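Local structure of aminoglycoside phosphotransferase (Mycobacterium smegmatis, 6EF6) at residues Gly188-Asp192 with Leu204-Gln208. The protein phosphorylates (S)-1-amino-2-propanol as the kinase of the aminoacetone utilization microcompartment. Numbering follows the deposited sequence.
With NA (sodium ion), chain E.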
loop_
_atom_site.group_PDB
_atom_site.type_symbol
_atom_site.label_atom_id
_atom_site.label_comp_id
_atom_site.label_asym_id
_atom_site.label_seq_id
_atom_site.Cartn_x
_atom_site.Cartn_y
_atom_site.Cartn_z
ATOM N N GLY A 188 -0.837 -10.016 -11.668
ATOM C CA GLY A 188 -0.283 -11.011 -12.575
ATOM C C GLY A 188 0.512 -12.078 -11.833
ATOM O O GLY A 188 0.544 -12.154 -10.621
ATOM N N ARG A 189 1.180 -12.918 -12.623
ATOM C CA ARG A 189 1.918 -14.067 -12.091
ATOM C C ARG A 189 3.380 -13.710 -11.881
ATOM O O ARG A 189 4.044 -13.275 -12.833
ATOM C CB ARG A 189 1.845 -15.229 -13.091
ATOM C CG ARG A 189 0.437 -15.856 -13.227
ATOM C CD ARG A 189 0.300 -16.969 -14.283
ATOM N NE ARG A 189 1.292 -18.055 -14.250
ATOM C CZ ARG A 189 1.257 -19.115 -13.447
ATOM N NH1 ARG A 189 0.275 -19.273 -12.553
ATOM N NH2 ARG A 189 2.220 -20.018 -13.555
ATOM N N TRP A 190 3.899 -13.959 -10.681
ATOM C CA TRP A 190 5.344 -13.768 -10.470
ATOM C C TRP A 190 6.145 -14.696 -11.356
ATOM O O TRP A 190 7.273 -14.368 -11.783
ATOM C CB TRP A 190 5.706 -13.961 -8.988
ATOM C CG TRP A 190 5.405 -15.334 -8.446
ATOM C CD1 TRP A 190 4.294 -15.710 -7.734
ATOM C CD2 TRP A 190 6.184 -16.528 -8.578
ATOM N NE1 TRP A 190 4.351 -17.050 -7.442
ATOM C CE2 TRP A 190 5.515 -17.576 -7.936
ATOM C CE3 TRP A 190 7.407 -16.794 -9.216
ATOM C CZ2 TRP A 190 5.981 -18.869 -7.920
ATOM C CZ3 TRP A 190 7.896 -18.045 -9.205
ATOM C CH2 TRP A 190 7.193 -19.087 -8.565
ATOM N N GLN A 191 5.556 -15.827 -11.759
ATOM C CA GLN A 191 6.212 -16.785 -12.619
ATOM C C GLN A 191 6.554 -16.210 -13.977
ATOM O O GLN A 191 7.474 -16.737 -14.635
ATOM C CB GLN A 191 5.355 -18.027 -12.816
ATOM C CG GLN A 191 5.126 -18.836 -11.562
ATOM C CD GLN A 191 3.850 -18.490 -10.821
ATOM O OE1 GLN A 191 3.369 -17.355 -10.855
ATOM N NE2 GLN A 191 3.301 -19.494 -10.160
ATOM N N ASP A 192 5.853 -15.156 -14.404
ATOM C CA ASP A 192 6.046 -14.562 -15.712
ATOM C C ASP A 192 7.021 -13.391 -15.711
ATOM O O ASP A 192 7.307 -12.870 -16.806
ATOM C CB ASP A 192 4.683 -14.094 -16.263
ATOM C CG ASP A 192 3.749 -15.242 -16.606
ATOM O OD1 ASP A 192 4.216 -16.347 -16.948
ATOM O OD2 ASP A 192 2.517 -15.029 -16.512
ATOM N N LEU A 204 11.100 -20.697 -5.790
ATOM C CA LEU A 204 10.031 -19.796 -5.426
ATOM C C LEU A 204 8.725 -20.551 -5.291
ATOM O O LEU A 204 7.900 -20.240 -4.431
ATOM C CB LEU A 204 9.875 -18.613 -6.385
ATOM C CG LEU A 204 11.109 -17.676 -6.418
ATOM C CD1 LEU A 204 11.009 -16.734 -7.581
ATOM C CD2 LEU A 204 11.265 -16.918 -5.144
ATOM N N THR A 205 8.461 -21.574 -6.141
ATOM C CA THR A 205 7.243 -22.375 -6.020
ATOM C C THR A 205 7.263 -23.201 -4.754
ATOM O O THR A 205 6.250 -23.302 -4.069
ATOM C CB THR A 205 7.014 -23.289 -7.229
ATOM O OG1 THR A 205 6.869 -22.501 -8.401
ATOM C CG2 THR A 205 5.715 -24.146 -7.064
ATOM N N ARG A 206 8.415 -23.765 -4.371
ATOM C CA ARG A 206 8.440 -24.557 -3.146
ATOM C C ARG A 206 8.147 -23.688 -1.945
ATOM O O ARG A 206 7.392 -24.081 -1.061
ATOM C CB ARG A 206 9.817 -25.215 -3.041
ATOM C CG ARG A 206 9.885 -26.354 -2.015
ATOM C CD ARG A 206 9.012 -27.516 -2.490
ATOM N NE ARG A 206 9.214 -28.758 -1.734
ATOM C CZ ARG A 206 8.235 -29.601 -1.405
ATOM N NH1 ARG A 206 6.988 -29.366 -1.790
ATOM N NH2 ARG A 206 8.496 -30.721 -0.729
ATOM N N ALA A 207 8.747 -22.495 -1.896
ATOM C CA ALA A 207 8.509 -21.572 -0.796
ATOM C C ALA A 207 7.090 -21.047 -0.842
ATOM O O ALA A 207 6.434 -20.963 0.217
ATOM C CB ALA A 207 9.522 -20.420 -0.837
ATOM N N GLN A 208 6.553 -20.743 -2.038
ATOM C CA GLN A 208 5.148 -20.340 -2.171
ATOM C C GLN A 208 4.218 -21.393 -1.609
ATOM O O GLN A 208 3.198 -21.076 -0.970
ATOM C CB GLN A 208 4.810 -20.140 -3.655
ATOM C CG GLN A 208 3.373 -19.798 -3.910
ATOM C CD GLN A 208 2.987 -20.046 -5.318
ATOM O OE1 GLN A 208 2.790 -19.124 -6.103
ATOM N NE2 GLN A 208 2.854 -21.305 -5.691
HETATM NA NA NA E . 9.077 -17.646 -15.864
HETATM O O HOH W 1 4.618 -22.184 -10.004
HETATM O O HOH W 2 1.013 -19.235 -8.073
HETATM O O HOH W 3 6.794 -17.941 -17.395
HETATM O O HOH W 4 9.621 -15.601 -16.859
HETATM O O HOH W 5 8.542 -19.589 -14.780
#
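In the helical part of this aminoglycoside-phosphotransferase-type kinase, a 3-10 turn at Trp190-Asp192 packs through Trp190 against helix 198-218, meeting the i, i+1 and i+4 positions Leu204, Thr205 and Gln208. Tryptophan suits this buried site by pairing one N-H donor with a broad apolar ring. Trp190 NE1 donates to Gln208 OE1 at 2.9 Å, with an N-H...O angle of 157°. The oxygen lies in the indole plane, but the donor stands above the amide's carbonyl plane, the two planes being 76° apart. Glutamine fits because its chain, extended with CG anti to the backbone N (chi1 177°), is long enough to carry a carbonyl acceptor from a buried helix position to the indole N-H. Leu204 brings a branched apolar side chain to the benzo end, its CB 3.5 Å from Trp190 CH2, and to Leu315 of helix 303-320. Thr205 OG1 sits at the ring edge, 3.4 Å from Trp190 CH2, and is also hydrogen-bonded to Thr201 O. Gln191 bends at chi2, laying its CD over the middle of one indole face, 3.4 Å above the ring plane. Its NE2 donates to two waters, one donating to Thr205 OG1, the other within bonding reach of Gln208 OE1. Gln191 O binds sodium at 2.2 Å, alongside Val196 O. The buried indole thus has its sole polar atom satisfied, and a direct bond, apolar packing and the water bridge to Thr205 join the sodium-binding turn to the helix.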